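Long-range contacts in putative branched chain amino acid ABC transporter, periplasmic amino acid-binding protein (PDB 4XFK), which probably binds branched-chain or other small amino acids in the periplasm as the soluble receptor of an ABC amino-acid transport system: residues V356-K361 and L375-F380; A139-T144 and V264-N269. The protein carries 1 engineered substitution. One frame throughout, in Å; residues are numbered along the deposited sequence. Where two conformers were deposited one is given.

Overall arrangement
Both contacts belong to one lobe of the periplasmic binding protein and reach the same mixed sheet, in which strands 263-266 and 350-360 are antiparallel neighbours. Contact 1 (356-361 with 375-380) pairs two strands of that sheet at a partly buried place about 18 Å from the centre of the chain, mainly through backbone hydrogen bonds. Contact 2 (139-144 with 264-269), about 10 Å from that centre, is fully buried and lays a helix against the sheet through helix side chains that bond to a strand carbonyl and a strand hydroxyl. Their centres are about 11 Å apart. Gln-357 links them, its backbone N meeting Val-264 O and its OE1 meeting Asn-269 ND2, while Phe-380 packs on Thr-144.

Contact 1: residues V356-K361 and L375-F380; sequences VQEVSK and LPFKTF. With ACT (acetate ion), chain C.
The carbonyl oxygen of Val-356 is gripped by two successive amides of the facing strand, the signature of a classic beta bulge: Phe-377 N donates at 2.9 Å and 175°, and Lys-378 N adds a weak bond to the same oxygen. In return, Val-356 N donates to Lys-378 O at 2.8 Å. Beyond the bulge the antiparallel ladder resumes with the reciprocal bonds of Glu-358 and Leu-375, and Gln-357 faces Pro-376 as a non-hydrogen-bonded pair.

The Phe-377 ring folds back over the partner strand. Its chi1 of 64° sets CG between the backbone N and carbonyl carbon; Val-356 O lies over one face of the ring, 3.5 Å above its plane and displaced toward the rim, while Glu-358 N lies at the edge. CZ presses on Val-356 CG1 at 3.4 Å. The Glu-358 carboxylate stands almost perpendicular to this ring, with OE2 near CD2; Lys-152, from helix 138-152, makes a cation-pi contact with the ring and a long, weak ion pair with OE2. The other Val-356 methyl, CG2, meets the Phe-380 ring edge at CE2, 3.8 Å away.

Gln-357 points to the face it shares with Pro-376, where OE1 bonds to Asn-269 ND2 and NE2 to Thr-266 OG1 and Val-355 O. An acetate ion, probably from the crystallisation liquor, accepts through OXT a 2.8 Å hydrogen bond from Thr-379 OG1.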
ATOM      1  N   VAL A 356       2.618   8.277  11.585  1.00  8.13           N
ATOM      2  CA  VAL A 356       1.507   7.815  12.402  1.00  7.33           C
ATOM      3  C   VAL A 356       0.605   9.005  12.713  1.00  8.23           C
ATOM      4  O   VAL A 356       1.085  10.084  13.072  1.00  8.51           O
ATOM      5  CB  VAL A 356       1.986   7.108  13.680  1.00  8.13           C
ATOM      6  CG1 VAL A 356       0.836   6.337  14.294  1.00  8.17           C
ATOM      7  CG2 VAL A 356       3.134   6.157  13.343  1.00  9.10           C
ATOM      8  N   GLN A 357      -0.700   8.794  12.548  1.00  7.50           N
ATOM      9  CA  GLN A 357      -1.681   9.873  12.490  1.00  7.71           C
ATOM     10  C   GLN A 357      -2.907   9.553  13.334  1.00  7.81           C
ATOM     11  O   GLN A 357      -3.319   8.386  13.424  1.00  8.75           O
ATOM     12  CB  GLN A 357      -2.132  10.078  11.043  1.00  8.15           C
ATOM     13  CG  GLN A 357      -1.007  10.435  10.078  1.00  8.57           C
ATOM     14  CD  GLN A 357      -1.305  10.017   8.655  1.00  7.67           C
ATOM     15  OE1 GLN A 357      -2.216  10.551   8.021  1.00  8.08           O
ATOM     16  NE2 GLN A 357      -0.534   9.062   8.138  1.00  8.17           N
ATOM     17  N   GLU A 358      -3.501  10.587  13.928  1.00  8.21           N
ATOM     18  CA  GLU A 358      -4.710  10.429  14.735  1.00  8.59           C
ATOM     19  C   GLU A 358      -5.868  11.199  14.115  1.00  9.00           C
ATOM     20  O   GLU A 358      -5.662  12.246  13.507  1.00  9.91           O
ATOM     21  CB  GLU A 358      -4.463  10.928  16.158  1.00 11.06           C
ATOM     22  CG  GLU A 358      -4.120  12.413  16.245  1.00 15.90           C
ATOM     23  CD  GLU A 358      -3.864  12.875  17.659  1.00 22.22           C
ATOM     24  OE1 GLU A 358      -4.822  12.895  18.455  1.00 25.52           O
ATOM     25  OE2 GLU A 358      -2.706  13.217  17.968  1.00 24.97           O
ATOM     26  N   VAL A 359      -7.084  10.687  14.267  1.00  8.92           N
ATOM     27  CA  VAL A 359      -8.256  11.418  13.800  1.00  9.57           C
ATOM     28  C   VAL A 359      -8.557  12.551  14.782  1.00 10.14           C
ATOM     29  O   VAL A 359      -8.747  12.310  15.977  1.00 10.25           O
ATOM     30  CB  VAL A 359      -9.469  10.491  13.655  1.00  9.31           C
ATOM     31  CG1 VAL A 359     -10.679  11.276  13.167  1.00  9.66           C
ATOM     32  CG2 VAL A 359      -9.133   9.342  12.697  1.00  9.97           C
ATOM     33  N   SER A 360      -8.589  13.781  14.272  1.00  9.40           N
ATOM     34  CA  SER A 360      -8.625  14.967  15.117  1.00  9.47           C
ATOM     35  C   SER A 360      -9.238  16.143  14.376  1.00  9.72           C
ATOM     36  O   SER A 360      -9.077  16.272  13.163  1.00 11.05           O
ATOM     37  CB  SER A 360      -7.204  15.340  15.548  1.00 10.90           C
ATOM     38  OG  SER A 360      -7.180  16.587  16.226  1.00 12.46           O
ATOM     39  N   LYS A 361      -9.927  17.011  15.110  1.00 11.10           N
ATOM     40  CA  LYS A 361     -10.464  18.231  14.526  1.00 11.10           C
ATOM     41  C   LYS A 361      -9.341  19.199  14.177  1.00 11.30           C
ATOM     42  O   LYS A 361      -9.554  20.161  13.438  1.00 13.35           O
ATOM     43  CB  LYS A 361     -11.436  18.911  15.487  1.00 12.18           C
ATOM     44  CG  LYS A 361     -12.765  18.204  15.631  1.00 15.51           C
ATOM     45  CD  LYS A 361     -13.691  19.022  16.509  1.00 18.68           C
ATOM     46  CE  LYS A 361     -15.049  18.373  16.642  1.00 21.19           C
ATOM     47  NZ  LYS A 361     -15.953  19.253  17.423  1.00 23.18           N
ATOM     48  N   LEU A 375      -4.330  13.815  11.562  1.00  8.77           N
ATOM     49  CA  LEU A 375      -3.318  14.729  12.073  1.00  9.25           C
ATOM     50  C   LEU A 375      -2.080  13.906  12.402  1.00  8.59           C
ATOM     51  O   LEU A 375      -2.158  12.965  13.192  1.00  9.94           O
ATOM     52  CB  LEU A 375      -3.832  15.401  13.346  1.00 10.74           C
ATOM     53  CG  LEU A 375      -2.886  16.395  14.023  1.00 12.26           C
ATOM     54  CD1 LEU A 375      -2.885  17.709  13.272  1.00 12.78           C
ATOM     55  CD2 LEU A 375      -3.269  16.605  15.492  1.00 12.34           C
ATOM     56  N   PRO A 376      -0.932  14.245  11.792  1.00  9.31           N
ATOM     57  CA  PRO A 376       0.291  13.480  12.061  1.00  9.29           C
ATOM     58  C   PRO A 376       0.848  13.773  13.453  1.00 10.24           C
ATOM     59  O   PRO A 376       0.801  14.926  13.888  1.00 13.11           O
ATOM     60  CB  PRO A 376       1.260  13.991  10.988  1.00 10.48           C
ATOM     61  CG  PRO A 376       0.807  15.387  10.707  1.00 11.49           C
ATOM     62  CD  PRO A 376      -0.690  15.400  10.904  1.00 10.52           C
ATOM     63  N   PHE A 377       1.365  12.754  14.140  1.00 10.42           N
ATOM     64  CA  PHE A 377       1.995  12.987  15.443  1.00 11.74           C
ATOM     65  C   PHE A 377       3.376  12.347  15.615  1.00 12.45           C
ATOM     66  O   PHE A 377       4.072  12.638  16.587  1.00 14.49           O
ATOM     67  CB  PHE A 377       1.065  12.615  16.608  1.00 11.27           C
ATOM     68  CG  PHE A 377       0.705  11.154  16.677  1.00 10.46           C
ATOM     69  CD1 PHE A 377       1.557  10.240  17.284  1.00 11.11           C
ATOM     70  CD2 PHE A 377      -0.508  10.698  16.172  1.00 10.59           C
ATOM     71  CE1 PHE A 377       1.220   8.898  17.363  1.00 12.90           C
ATOM     72  CE2 PHE A 377      -0.843   9.362  16.249  1.00 11.49           C
ATOM     73  CZ  PHE A 377       0.013   8.462  16.858  1.00 12.20           C
ATOM     74  N   LYS A 378       3.768  11.482  14.683  1.00 10.62           N
ATOM     75  CA  LYS A 378       5.081  10.843  14.733  1.00 11.57           C
ATOM     76  C   LYS A 378       5.498  10.411  13.338  1.00 11.14           C
ATOM     77  O   LYS A 378       4.733   9.759  12.635  1.00 12.30           O
ATOM     78  CB  LYS A 378       5.064   9.624  15.667  1.00 13.74           C
ATOM     79  CG  LYS A 378       6.357   8.807  15.678  1.00 14.46           C
ATOM     80  CD  LYS A 378       7.524   9.611  16.238  1.00 16.05           C
ATOM     81  CE  LYS A 378       8.800   8.782  16.271  1.00 18.84           C
ATOM     82  NZ  LYS A 378       9.972   9.559  16.767  1.00 21.63           N
ATOM     83  N   THR A 379       6.709  10.775  12.938  1.00 11.26           N
ATOM     84  CA  THR A 379       7.266  10.286  11.683  1.00 12.20           C
ATOM     85  C   THR A 379       8.492   9.445  11.974  1.00 12.45           C
ATOM     86  O   THR A 379       9.412   9.889  12.663  1.00 16.30           O
ATOM     87  CB  THR A 379       7.660  11.428  10.741  1.00 13.73           C
ATOM     88  OG1 THR A 379       6.486  12.132  10.330  1.00 15.69           O
ATOM     89  CG2 THR A 379       8.372  10.881   9.510  1.00 14.50           C
ATOM     90  N   PHE A 380       8.487   8.218  11.469  1.00 10.37           N
ATOM     91  CA  PHE A 380       9.647   7.351  11.553  1.00 10.16           C
ATOM     92  C   PHE A 380      10.433   7.477  10.262  1.00 10.27           C
ATOM     93  O   PHE A 380       9.853   7.492   9.178  1.00 10.01           O
ATOM     94  CB  PHE A 380       9.220   5.900  11.764  1.00 10.51           C
ATOM     95  CG  PHE A 380       8.594   5.644  13.098  1.00 11.39           C
ATOM     96  CD1 PHE A 380       9.380   5.581  14.243  1.00 12.08           C
ATOM     97  CD2 PHE A 380       7.227   5.454  13.215  1.00 10.39           C
ATOM     98  CE1 PHE A 380       8.809   5.346  15.488  1.00 12.55           C
ATOM     99  CE2 PHE A 380       6.647   5.207  14.456  1.00 10.90           C
ATOM    100  CZ  PHE A 380       7.439   5.157  15.597  1.00 12.08           C
TER
HETATM  101  C   ACT C 501       4.884  14.801  12.410  1.00 25.95           C
HETATM  102  O   ACT C 501       5.052  15.031  13.631  1.00 30.48           O
HETATM  103  OXT ACT C 501       4.928  13.594  12.082  1.00 25.24           O
HETATM  104  CH3 ACT C 501       4.632  15.893  11.409  1.00 26.16           C

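Contact 2: residues A139-T144 and V264-N269; sequences AIRFKT and VSTPFN. Engineered in segment 139-144: Arg-141 (natural residue His).
Arg-141 and Thr-144, one turn apart on helix 138-152, reach Ser-265 at two places, one taking its carbonyl and the other its hydroxyl. The contact thereby docks a helix onto a strand of the central sheet, a buried helix-on-sheet layer of the alpha/beta lobe of a periplasmic binding protein. Arg-141 is an engineered residue, histidine in the natural sequence, so its bond describes this construct. NH1 donates to Ser-265 O at 2.8 Å, with an angle of 148° at the hydrogen; the oxygen offers a lone pair in its carbonyl plane and lies almost in the guanidinium plane, so the two flat groups meet edge on. The same NH1 comes within 3.4 Å of Thr-266 CA and also nears Pro-267 CD, obliquely.

At the second place the hydroxyls form a short chain. Ser-265 OG, anti to its own nitrogen (chi1 -179°), points to the helix and donates to Thr-144 OG1 at 2.7 Å. Thr-144 OG1 in turn donates to Ile-140 O, one turn back, also at 2.7 Å. That carbonyl already accepts the helical bond from Thr-144 N, and the two donors approach from opposite faces of its plane. The Thr-144 hydroxyl is thus both acceptor and donor inside a buried interface, which probably fixes its rotation.

Farther out, Glu-118 forms a salt bridge with Arg-141 NE and probably helps to orient the guanidinium; the Arg-141 side chain is about 7 Å from a bound sodium ion. Met-354 of strand 350-360 packs against Thr-144 and Ser-265. Where strand 263-266 ends, Thr-266, with Gln-357 as a second partner, closes an ST turn: its OG1 accepts from Phe-268 N at 3.1 Å.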
ATOM      1  N   ALA A 139       4.493  -5.904   8.260  1.00  7.11           N
ATOM      2  CA  ALA A 139       5.448  -5.658   9.337  1.00  7.19           C
ATOM      3  C   ALA A 139       5.681  -4.166   9.540  1.00  8.07           C
ATOM      4  O   ALA A 139       5.664  -3.670  10.666  1.00  9.67           O
ATOM      5  CB  ALA A 139       6.767  -6.384   9.070  1.00  7.87           C
ATOM      6  N   ILE A 140       5.889  -3.448   8.445  1.00  7.35           N
ATOM      7  CA  ILE A 140       6.108  -2.013   8.532  1.00  6.90           C
ATOM      8  C   ILE A 140       4.864  -1.307   9.088  1.00  7.16           C
ATOM      9  O   ILE A 140       4.971  -0.462   9.984  1.00  7.90           O
ATOM     10  CB  ILE A 140       6.483  -1.425   7.154  1.00  7.23           C
ATOM     11  CG1 ILE A 140       7.803  -2.035   6.648  1.00  8.29           C
ATOM     12  CG2 ILE A 140       6.543   0.094   7.221  1.00  8.56           C
ATOM     13  CD1 ILE A 140       8.136  -1.679   5.199  1.00  8.95           C
ATOM     14  N   ARG A 141       3.689  -1.648   8.555  1.00  7.14           N
ATOM     15  CA  ARG A 141       2.446  -1.029   9.013  1.00  6.90           C
ATOM     16  C   ARG A 141       2.261  -1.175  10.524  1.00  6.25           C
ATOM     17  O   ARG A 141       1.978  -0.200  11.231  1.00  7.31           O
ATOM     18  CB  ARG A 141       1.227  -1.655   8.326  1.00  6.47           C
ATOM     19  CG  ARG A 141       1.054  -1.336   6.850  1.00  6.76           C
ATOM     20  CD  ARG A 141       0.647   0.094   6.567  1.00  6.67           C
ATOM     21  NE  ARG A 141       0.269   0.207   5.162  1.00  5.84           N
ATOM     22  CZ  ARG A 141      -0.150   1.326   4.579  1.00  5.92           C
ATOM     23  NH1 ARG A 141      -0.273   2.445   5.280  1.00  6.64           N
ATOM     24  NH2 ARG A 141      -0.443   1.326   3.286  1.00  7.11           N
ATOM     25  N   PHE A 142       2.397  -2.402  11.019  1.00  6.64           N
ATOM     26  CA  PHE A 142       1.946  -2.671  12.378  1.00  7.89           C
ATOM     27  C   PHE A 142       2.980  -2.446  13.461  1.00  8.03           C
ATOM     28  O   PHE A 142       2.624  -2.115  14.585  1.00  9.55           O
ATOM     29  CB  PHE A 142       1.117  -3.960  12.459  1.00  8.33           C
ATOM     30  CG  PHE A 142      -0.225  -3.765  11.841  1.00  7.68           C
ATOM     31  CD1 PHE A 142      -1.270  -3.237  12.591  1.00  9.09           C
ATOM     32  CD2 PHE A 142      -0.403  -3.945  10.474  1.00  7.74           C
ATOM     33  CE1 PHE A 142      -2.491  -2.961  12.007  1.00  8.71           C
ATOM     34  CE2 PHE A 142      -1.628  -3.662   9.876  1.00  7.97           C
ATOM     35  CZ  PHE A 142      -2.664  -3.156  10.639  1.00  7.48           C
ATOM     36  N   LYS A 143       4.258  -2.533  13.115  1.00  8.73           N
ATOM     37  CA  LYS A 143       5.307  -2.069  14.009  0.50  9.70           C
ATOM     38  C   LYS A 143       5.180  -0.564  14.196  1.00  8.49           C
ATOM     39  O   LYS A 143       5.156  -0.059  15.318  1.00 10.36           O
ATOM     40  CB  LYS A 143       6.685  -2.380  13.429  0.50 11.32           C
ATOM     41  CG  LYS A 143       7.803  -1.620  14.122  0.50 14.22           C
ATOM     42  CD  LYS A 143       9.123  -1.700  13.359  0.50 15.88           C
ATOM     43  CE  LYS A 143       9.153  -0.782  12.133  0.50 13.82           C
ATOM     44  NZ  LYS A 143       8.658  -1.444  10.893  0.50 10.07           N
ATOM     45  N   THR A 144       5.093   0.167  13.080  1.00  7.09           N
ATOM     46  CA  THR A 144       5.053   1.624  13.184  1.00  7.90           C
ATOM     47  C   THR A 144       3.801   2.147  13.881  1.00  7.98           C
ATOM     48  O   THR A 144       3.902   3.064  14.696  1.00  8.97           O
ATOM     49  CB  THR A 144       5.286   2.365  11.833  1.00  8.17           C
ATOM     50  OG1 THR A 144       4.273   2.006  10.887  1.00  7.98           O
ATOM     51  CG2 THR A 144       6.665   2.053  11.250  1.00  8.66           C
ATOM     52  N   VAL A 264      -3.895   5.625  12.337  1.00  7.06           N
ATOM     53  CA  VAL A 264      -3.423   4.959  11.125  1.00  6.78           C
ATOM     54  C   VAL A 264      -1.942   5.289  10.954  1.00  6.81           C
ATOM     55  O   VAL A 264      -1.489   6.348  11.389  1.00  7.67           O
ATOM     56  CB  VAL A 264      -4.244   5.403   9.881  1.00  7.08           C
ATOM     57  CG1 VAL A 264      -3.950   6.856   9.508  1.00  8.27           C
ATOM     58  CG2 VAL A 264      -4.022   4.471   8.683  1.00  6.90           C
ATOM     59  N   SER A 265      -1.182   4.369  10.365  1.00  6.49           N
ATOM     60  CA  SER A 265       0.198   4.640   9.972  1.00  7.02           C
ATOM     61  C   SER A 265       0.297   4.457   8.464  1.00  6.42           C
ATOM     62  O   SER A 265      -0.091   3.405   7.940  1.00  6.30           O
ATOM     63  CB  SER A 265       1.158   3.691  10.678  1.00  8.21           C
ATOM     64  OG  SER A 265       2.489   4.000  10.296  1.00  7.86           O
ATOM     65  N   THR A 266       0.772   5.493   7.770  1.00  6.32           N
ATOM     66  CA  THR A 266       0.848   5.476   6.304  1.00  6.56           C
ATOM     67  C   THR A 266       2.117   6.188   5.833  1.00  6.60           C
ATOM     68  O   THR A 266       2.783   6.841   6.629  1.00  7.47           O
ATOM     69  CB  THR A 266      -0.356   6.186   5.638  1.00  7.35           C
ATOM     70  OG1 THR A 266      -0.115   7.593   5.635  1.00  7.48           O
ATOM     71  CG2 THR A 266      -1.676   5.859   6.308  1.00  7.66           C
ATOM     72  N   PRO A 267       2.457   6.070   4.535  1.00  6.26           N
ATOM     73  CA  PRO A 267       3.656   6.765   4.052  1.00  7.13           C
ATOM     74  C   PRO A 267       3.507   8.281   3.883  1.00  7.04           C
ATOM     75  O   PRO A 267       4.441   8.912   3.393  1.00  8.77           O
ATOM     76  CB  PRO A 267       3.891   6.136   2.668  1.00  9.11           C
ATOM     77  CG  PRO A 267       3.115   4.868   2.662  1.00  8.87           C
ATOM     78  CD  PRO A 267       1.940   5.109   3.540  1.00  8.10           C
ATOM     79  N   PHE A 268       2.380   8.867   4.275  1.00  7.09           N
ATOM     80  CA  PHE A 268       2.135  10.264   3.923  1.00  8.41           C
ATOM     81  C   PHE A 268       1.081  10.947   4.793  1.00  7.66           C
ATOM     82  O   PHE A 268       0.109  10.325   5.235  1.00  9.17           O
ATOM     83  CB  PHE A 268       1.699  10.345   2.454  1.00 10.28           C
ATOM     84  CG  PHE A 268       1.282  11.724   2.018  1.00 13.62           C
ATOM     85  CD1 PHE A 268       2.231  12.703   1.764  1.00 15.30           C
ATOM     86  CD2 PHE A 268      -0.059  12.043   1.873  1.00 15.77           C
ATOM     87  CE1 PHE A 268       1.848  13.984   1.364  1.00 16.30           C
ATOM     88  CE2 PHE A 268      -0.447  13.323   1.474  1.00 17.39           C
ATOM     89  CZ  PHE A 268       0.508  14.284   1.225  1.00 16.80           C
ATOM     90  N   ASN A 269       1.271  12.241   5.018  1.00  7.47           N
ATOM     91  CA  ASN A 269       0.196  13.086   5.502  1.00  8.48           C
ATOM     92  C   ASN A 269       0.481  14.479   4.950  1.00  9.48           C
ATOM     93  O   ASN A 269       1.635  14.887   4.901  1.00  8.98           O
ATOM     94  CB  ASN A 269       0.148  13.074   7.038  1.00  9.17           C
ATOM     95  CG  ASN A 269      -0.928  13.976   7.597  1.00 10.12           C
ATOM     96  OD1 ASN A 269      -0.777  15.193   7.604  1.00 11.01           O
ATOM     97  ND2 ASN A 269      -2.018  13.385   8.077  1.00  9.53           N
TER